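Putative creatinine amidohydrolase (Bacteroides fragilis, PDB 3LUB) binds two zinc ions and, as a member of the creatininase superfamily, probably hydrolyses carbon-nitrogen bonds of linear amides. Local coordinates at residues K20-T31 and V64-G75. Residues are numbered along the deposited sequence; the frame is centred on the assembly and turned at random.
Sequences KYDVIILPWGAT and VRCMVMPPVPFG. With EDO (1,2-ethanediol), chain B.
V72 lies over one face of the W28 ring, its CB 3.6 Å from the centroid of the five-membered ring in a CH-pi contact, while F74 O sits at the ring edge, where W28 NE1 gives it a nearly straight hydrogen bond in the indole plane. The two segments carry parallel strands 23-28 and 66-68, joined through helix 42-62 as a beta-alpha-beta unit, and the ring contacts lie toward its two ends. With W28 CG anti to the backbone N (chi1 -161°), the indole meets V72 with one face and directs NE1 at F74 O; from outside, F125 meets the ring and Q95 NE2 also hydrogen-bonds F74 O. At the far end R65 CD lies over one face of Y21, 3.7 Å from the ring centroid, a second CH-pi contact, with the C66 carbonyl carbon at the edge; F86 of the second subunit stacks edge-to-face on the tyrosine. Backbone hydrogen bonds join M67 N to V23 O, I25 N to M67 O and M69 N to I25 O, then the register slips by one and a single bridge follows, V72 N to P27 O and G29 N to V72 O. The bend of R65 at chi3 (-77°) brings NH1 to K20 O, 2.9 Å away in the guanidinium plane, while NE pairs with E5. D22 grips the R65 backbone twice: its N bonds R65 O, and its OD2 takes R65 N through the anti lone pair. Toward the dinuclear zinc site, A30 packs near the ligands D43 and H120. Just beyond, T31 OG1 donates to P73 O at 2.8 Å, in the carbonyl plane on a lone pair, and accepts from O1 of an ethanediol, probably from the crystallisation liquor, also at 2.8 Å.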
ATOM      1  N   LYS F  20      22.305  24.496  17.919  1.00 30.80           N
ATOM      2  CA  LYS F  20      21.538  24.756  16.706  1.00 29.80           C
ATOM      3  C   LYS F  20      22.114  23.992  15.541  1.00 26.94           C
ATOM      4  O   LYS F  20      23.301  24.136  15.231  1.00 24.52           O
ATOM      5  CB  LYS F  20      21.554  26.242  16.354  1.00 31.92           C
ATOM      6  CG  LYS F  20      20.354  26.618  15.469  1.00 40.31           C
ATOM      7  CD  LYS F  20      20.552  27.833  14.596  1.00 47.54           C
ATOM      8  CE  LYS F  20      19.592  27.761  13.406  1.00 54.82           C
ATOM      9  NZ  LYS F  20      18.218  27.269  13.794  1.00 55.19           N
ATOM     10  N   TYR F  21      21.278  23.197  14.882  1.00 25.36           N
ATOM     11  CA  TYR F  21      21.705  22.469  13.694  1.00 24.41           C
ATOM     12  C   TYR F  21      21.036  23.073  12.477  1.00 23.78           C
ATOM     13  O   TYR F  21      19.856  23.373  12.493  1.00 25.72           O
ATOM     14  CB  TYR F  21      21.429  20.958  13.820  1.00 23.41           C
ATOM     15  CG  TYR F  21      22.325  20.293  14.829  1.00 22.01           C
ATOM     16  CD1 TYR F  21      21.998  20.271  16.176  1.00 21.30           C
ATOM     17  CD2 TYR F  21      23.497  19.705  14.452  1.00 17.35           C
ATOM     18  CE1 TYR F  21      22.832  19.695  17.102  1.00 20.14           C
ATOM     19  CE2 TYR F  21      24.314  19.100  15.378  1.00 18.20           C
ATOM     20  CZ  TYR F  21      23.978  19.121  16.715  1.00 19.39           C
ATOM     21  OH  TYR F  21      24.810  18.564  17.668  1.00 22.82           O
ATOM     22  N   ASP F  22      21.827  23.262  11.434  1.00 24.83           N
ATOM     23  CA  ASP F  22      21.389  23.899  10.188  1.00 26.15           C
ATOM     24  C   ASP F  22      20.998  22.876   9.118  1.00 26.01           C
ATOM     25  O   ASP F  22      19.921  22.979   8.497  1.00 27.45           O
ATOM     26  CB  ASP F  22      22.525  24.763   9.638  1.00 26.38           C
ATOM     27  CG  ASP F  22      22.860  25.919  10.551  1.00 31.87           C
ATOM     28  OD1 ASP F  22      21.969  26.760  10.725  1.00 37.56           O
ATOM     29  OD2 ASP F  22      23.990  25.960  11.100  1.00 31.21           O
ATOM     30  N   VAL F  23      21.880  21.909   8.889  1.00 24.12           N
ATOM     31  CA  VAL F  23      21.657  20.876   7.848  1.00 23.07           C
ATOM     32  C   VAL F  23      21.747  19.495   8.438  1.00 21.45           C
ATOM     33  O   VAL F  23      22.535  19.291   9.328  1.00 20.18           O
ATOM     34  CB  VAL F  23      22.659  21.038   6.689  1.00 25.08           C
ATOM     35  CG1 VAL F  23      22.303  20.128   5.518  1.00 22.28           C
ATOM     36  CG2 VAL F  23      22.733  22.516   6.277  1.00 22.07           C
ATOM     37  N   ILE F  24      20.911  18.558   7.956  1.00 20.41           N
ATOM     38  CA  ILE F  24      20.984  17.131   8.345  1.00 18.44           C
ATOM     39  C   ILE F  24      21.554  16.361   7.163  1.00 17.98           C
ATOM     40  O   ILE F  24      21.204  16.595   6.010  1.00 18.52           O
ATOM     41  CB  ILE F  24      19.576  16.531   8.729  1.00 18.78           C
ATOM     42  CG1 ILE F  24      18.796  17.458   9.706  1.00 22.14           C
ATOM     43  CG2 ILE F  24      19.684  15.078   9.219  1.00 15.61           C
ATOM     44  CD1 ILE F  24      19.557  17.938  10.914  1.00 22.20           C
ATOM     45  N   ILE F  25      22.449  15.431   7.442  1.00 17.81           N
ATOM     46  CA  ILE F  25      23.049  14.600   6.393  1.00 19.41           C
ATOM     47  C   ILE F  25      22.646  13.178   6.667  1.00 16.78           C
ATOM     48  O   ILE F  25      22.871  12.681   7.759  1.00 17.79           O
ATOM     49  CB  ILE F  25      24.595  14.664   6.354  1.00 21.24           C
ATOM     50  CG1 ILE F  25      25.119  16.094   6.661  1.00 23.60           C
ATOM     51  CG2 ILE F  25      25.034  14.172   5.068  1.00 15.04           C
ATOM     52  CD1 ILE F  25      24.595  17.121   5.804  1.00 30.14           C
ATOM     53  N   LEU F  26      22.013  12.536   5.692  1.00 17.38           N
ATOM     54  CA  LEU F  26      21.635  11.144   5.797  1.00 17.49           C
ATOM     55  C   LEU F  26      22.523  10.286   4.895  1.00 18.03           C
ATOM     56  O   LEU F  26      22.344  10.282   3.675  1.00 19.07           O
ATOM     57  CB  LEU F  26      20.152  10.977   5.438  1.00 18.73           C
ATOM     58  CG  LEU F  26      19.498   9.594   5.549  1.00 17.03           C
ATOM     59  CD1 LEU F  26      19.555   9.131   7.004  1.00 10.71           C
ATOM     60  CD2 LEU F  26      18.056   9.659   5.010  1.00 15.65           C
ATOM     61  N   PRO F  27      23.506   9.572   5.482  1.00 18.35           N
ATOM     62  CA  PRO F  27      24.232   8.622   4.673  1.00 18.28           C
ATOM     63  C   PRO F  27      23.331   7.396   4.360  1.00 18.70           C
ATOM     64  O   PRO F  27      22.596   6.908   5.225  1.00 18.21           O
ATOM     65  CB  PRO F  27      25.459   8.255   5.538  1.00 18.89           C
ATOM     66  CG  PRO F  27      25.429   9.192   6.715  1.00 19.76           C
ATOM     67  CD  PRO F  27      23.992   9.589   6.867  1.00 20.07           C
ATOM     68  N   TRP F  28      23.346   6.961   3.105  1.00 18.75           N
ATOM     69  CA  TRP F  28      22.502   5.866   2.688  1.00 17.27           C
ATOM     70  C   TRP F  28      23.337   4.918   1.875  1.00 16.57           C
ATOM     71  O   TRP F  28      23.913   5.282   0.801  1.00 16.98           O
ATOM     72  CB  TRP F  28      21.309   6.397   1.899  1.00 16.76           C
ATOM     73  CG  TRP F  28      20.190   5.457   1.817  1.00 15.35           C
ATOM     74  CD1 TRP F  28      20.258   4.140   1.471  1.00 15.30           C
ATOM     75  CD2 TRP F  28      18.816   5.730   2.094  1.00 13.93           C
ATOM     76  NE1 TRP F  28      19.013   3.584   1.488  1.00 16.73           N
ATOM     77  CE2 TRP F  28      18.102   4.531   1.856  1.00 15.12           C
ATOM     78  CE3 TRP F  28      18.112   6.878   2.478  1.00 11.18           C
ATOM     79  CZ2 TRP F  28      16.715   4.432   2.012  1.00 14.49           C
ATOM     80  CZ3 TRP F  28      16.755   6.787   2.632  1.00 16.71           C
ATOM     81  CH2 TRP F  28      16.058   5.564   2.406  1.00 18.06           C
ATOM     82  N   GLY F  29      23.431   3.708   2.411  1.00 16.22           N
ATOM     83  CA  GLY F  29      24.281   2.677   1.894  1.00 16.87           C
ATOM     84  C   GLY F  29      23.575   1.448   1.355  1.00 16.95           C
ATOM     85  O   GLY F  29      22.587   1.545   0.639  1.00 17.03           O
ATOM     86  N   ALA F  30      24.154   0.304   1.661  1.00 17.12           N
ATOM     87  CA  ALA F  30      23.714  -1.001   1.187  1.00 17.08           C
ATOM     88  C   ALA F  30      24.419  -2.033   2.054  1.00 17.53           C
ATOM     89  O   ALA F  30      25.456  -1.727   2.654  1.00 18.60           O
ATOM     90  CB  ALA F  30      24.087  -1.217  -0.316  1.00 14.70           C
ATOM     91  N   THR F  31      23.844  -3.238   2.102  1.00 19.05           N
ATOM     92  CA  THR F  31      24.438  -4.431   2.693  1.00 18.40           C
ATOM     93  C   THR F  31      24.714  -5.397   1.503  1.00 20.01           C
ATOM     94  O   THR F  31      23.808  -6.048   0.951  1.00 18.92           O
ATOM     95  CB  THR F  31      23.499  -4.997   3.782  1.00 18.63           C
ATOM     96  OG1 THR F  31      23.158  -3.936   4.705  1.00 17.87           O
ATOM     97  CG2 THR F  31      24.110  -6.218   4.545  1.00 14.28           C
ATOM     98  N   VAL F  64      28.863  26.649  10.690  1.00 27.72           N
ATOM     99  CA  VAL F  64      27.660  25.979  10.228  1.00 26.02           C
ATOM    100  C   VAL F  64      27.704  24.562  10.794  1.00 25.10           C
ATOM    101  O   VAL F  64      28.677  23.853  10.587  1.00 24.19           O
ATOM    102  CB  VAL F  64      27.556  25.980   8.702  1.00 26.43           C
ATOM    103  CG1 VAL F  64      26.465  25.010   8.246  1.00 25.20           C
ATOM    104  CG2 VAL F  64      27.269  27.400   8.217  1.00 24.97           C
ATOM    105  N   ARG F  65      26.650  24.182  11.522  1.00 24.19           N
ATOM    106  CA  ARG F  65      26.597  22.916  12.257  1.00 23.81           C
ATOM    107  C   ARG F  65      25.600  21.944  11.658  1.00 23.24           C
ATOM    108  O   ARG F  65      24.392  22.228  11.640  1.00 22.77           O
ATOM    109  CB  ARG F  65      26.211  23.165  13.720  1.00 23.86           C
ATOM    110  CG  ARG F  65      26.453  21.930  14.581  1.00 28.23           C
ATOM    111  CD  ARG F  65      25.990  22.102  16.019  1.00 27.84           C
ATOM    112  NE  ARG F  65      26.924  22.911  16.783  1.00 28.30           N
ATOM    113  CZ  ARG F  65      26.760  24.192  17.106  1.00 29.46           C
ATOM    114  NH1 ARG F  65      25.693  24.870  16.744  1.00 30.47           N
ATOM    115  NH2 ARG F  65      27.690  24.798  17.819  1.00 33.66           N
ATOM    116  N   CYS F  66      26.111  20.787  11.224  1.00 22.84           N
ATOM    117  CA  CYS F  66      25.316  19.757  10.591  1.00 23.22           C
ATOM    118  C   CYS F  66      25.322  18.487  11.442  1.00 23.01           C
ATOM    119  O   CYS F  66      26.282  18.203  12.176  1.00 23.93           O
ATOM    120  CB  CYS F  66      25.870  19.477   9.201  1.00 23.72           C
ATOM    121  SG  CYS F  66      26.045  20.997   8.183  1.00 27.36           S
HETATM  122  N   MSE F  67      24.237  17.733  11.369  1.00 20.92           N
HETATM  123  CA  MSE F  67      24.201  16.430  12.022  1.00 19.03           C
HETATM  124  C   MSE F  67      24.285  15.350  10.985  1.00 18.71           C
HETATM  125  O   MSE F  67      23.452  15.298  10.078  1.00 18.59           O
HETATM  126  CB  MSE F  67      22.898  16.259  12.792  1.00 20.56           C
HETATM  127  CG  MSE F  67      22.812  14.969  13.622  1.00 20.05           C
HETATM  128 SE   MSE F  67      24.388  14.574  14.716  0.75 22.25          SE
HETATM  129  CE  MSE F  67      23.810  15.216  16.493  1.00 18.05           C
ATOM    130  N   VAL F  68      25.214  14.420  11.169  1.00 18.84           N
ATOM    131  CA  VAL F  68      25.242  13.207  10.368  1.00 17.74           C
ATOM    132  C   VAL F  68      24.484  12.076  11.055  1.00 19.08           C
ATOM    133  O   VAL F  68      24.854  11.621  12.139  1.00 18.83           O
ATOM    134  CB  VAL F  68      26.666  12.782  10.027  1.00 19.03           C
ATOM    135  CG1 VAL F  68      26.664  11.532   9.073  1.00 18.29           C
ATOM    136  CG2 VAL F  68      27.410  13.937   9.409  1.00 17.91           C
HETATM  137  N   MSE F  69      23.400  11.653  10.409  1.00 18.27           N
HETATM  138  CA  MSE F  69      22.561  10.614  10.915  1.00 18.34           C
HETATM  139  C   MSE F  69      23.199   9.191  10.755  1.00 19.18           C
HETATM  140  O   MSE F  69      24.209   9.008  10.058  1.00 19.05           O
HETATM  141  CB  MSE F  69      21.197  10.665  10.216  1.00 19.60           C
HETATM  142  CG  MSE F  69      20.440  11.964  10.345  1.00 18.22           C
HETATM  143 SE   MSE F  69      19.826  12.352  12.151  0.75 17.40          SE
HETATM  144  CE  MSE F  69      18.490  10.775  12.412  1.00 16.96           C
ATOM    145  N   PRO F  70      22.638   8.196  11.462  1.00 19.36           N
ATOM    146  CA  PRO F  70      23.143   6.849  11.226  1.00 21.59           C
ATOM    147  C   PRO F  70      22.929   6.410   9.772  1.00 21.78           C
ATOM    148  O   PRO F  70      21.881   6.670   9.187  1.00 20.62           O
ATOM    149  CB  PRO F  70      22.328   6.001  12.209  1.00 22.09           C
ATOM    150  CG  PRO F  70      21.906   6.961  13.264  1.00 20.85           C
ATOM    151  CD  PRO F  70      21.588   8.201  12.500  1.00 17.75           C
ATOM    152  N   PRO F  71      23.921   5.756   9.184  1.00 22.51           N
ATOM    153  CA  PRO F  71      23.709   5.287   7.801  1.00 22.16           C
ATOM    154  C   PRO F  71      22.542   4.277   7.593  1.00 21.71           C
ATOM    155  O   PRO F  71      22.294   3.432   8.439  1.00 22.89           O
ATOM    156  CB  PRO F  71      25.055   4.687   7.411  1.00 21.81           C
ATOM    157  CG  PRO F  71      25.907   4.742   8.577  1.00 22.11           C
ATOM    158  CD  PRO F  71      25.249   5.417   9.703  1.00 23.20           C
ATOM    159  N   VAL F  72      21.843   4.370   6.460  1.00 21.01           N
ATOM    160  CA  VAL F  72      20.766   3.453   6.170  1.00 18.16           C
ATOM    161  C   VAL F  72      21.392   2.289   5.416  1.00 17.48           C
ATOM    162  O   VAL F  72      21.978   2.481   4.356  1.00 17.90           O
ATOM    163  CB  VAL F  72      19.621   4.124   5.340  1.00 17.93           C
ATOM    164  CG1 VAL F  72      18.430   3.218   5.271  1.00 14.12           C
ATOM    165  CG2 VAL F  72      19.227   5.443   5.913  1.00 14.21           C
ATOM    166  N   PRO F  73      21.290   1.051   5.948  1.00 17.50           N
ATOM    167  CA  PRO F  73      21.982  -0.026   5.271  1.00 17.71           C
ATOM    168  C   PRO F  73      21.112  -0.777   4.244  1.00 18.07           C
ATOM    169  O   PRO F  73      21.354  -1.951   4.007  1.00 21.25           O
ATOM    170  CB  PRO F  73      22.325  -0.942   6.439  1.00 19.11           C
ATOM    171  CG  PRO F  73      21.114  -0.840   7.318  1.00 20.25           C
ATOM    172  CD  PRO F  73      20.586   0.565   7.152  1.00 16.91           C
ATOM    173  N   PHE F  74      20.096  -0.116   3.679  1.00 17.64           N
ATOM    174  CA  PHE F  74      19.110  -0.778   2.818  1.00 17.06           C
ATOM    175  C   PHE F  74      19.228  -0.228   1.403  1.00 17.52           C
ATOM    176  O   PHE F  74      18.662   0.835   1.096  1.00 17.99           O
ATOM    177  CB  PHE F  74      17.685  -0.634   3.376  1.00 16.89           C
ATOM    178  CG  PHE F  74      17.507  -1.283   4.708  1.00 21.58           C
ATOM    179  CD1 PHE F  74      17.525  -2.670   4.822  1.00 22.28           C
ATOM    180  CD2 PHE F  74      17.360  -0.537   5.854  1.00 15.40           C
ATOM    181  CE1 PHE F  74      17.450  -3.278   6.056  1.00 20.55           C
ATOM    182  CE2 PHE F  74      17.258  -1.158   7.104  1.00 18.87           C
ATOM    183  CZ  PHE F  74      17.315  -2.528   7.195  1.00 17.23           C
ATOM    184  N   GLY F  75      19.968  -0.982   0.574  1.00 17.73           N
ATOM    185  CA  GLY F  75      20.230  -0.683  -0.831  1.00 17.37           C
ATOM    186  C   GLY F  75      19.325  -1.417  -1.794  1.00 16.86           C
ATOM    187  O   GLY F  75      18.678  -2.366  -1.408  1.00 16.76           O
TER
HETATM  188  C1  EDO B 256      20.398  -4.683   6.951  1.00 31.49           C
HETATM  189  O1  EDO B 256      21.829  -4.636   7.012  1.00 38.52           O
HETATM  190  C2  EDO B 256      19.865  -4.847   8.368  1.00 34.92           C
HETATM  191  O2  EDO B 256      20.146  -6.174   8.856  1.00 36.96           O
HETATM  192  O   HOH W   1      21.455  -3.585   0.670  1.00 11.16           O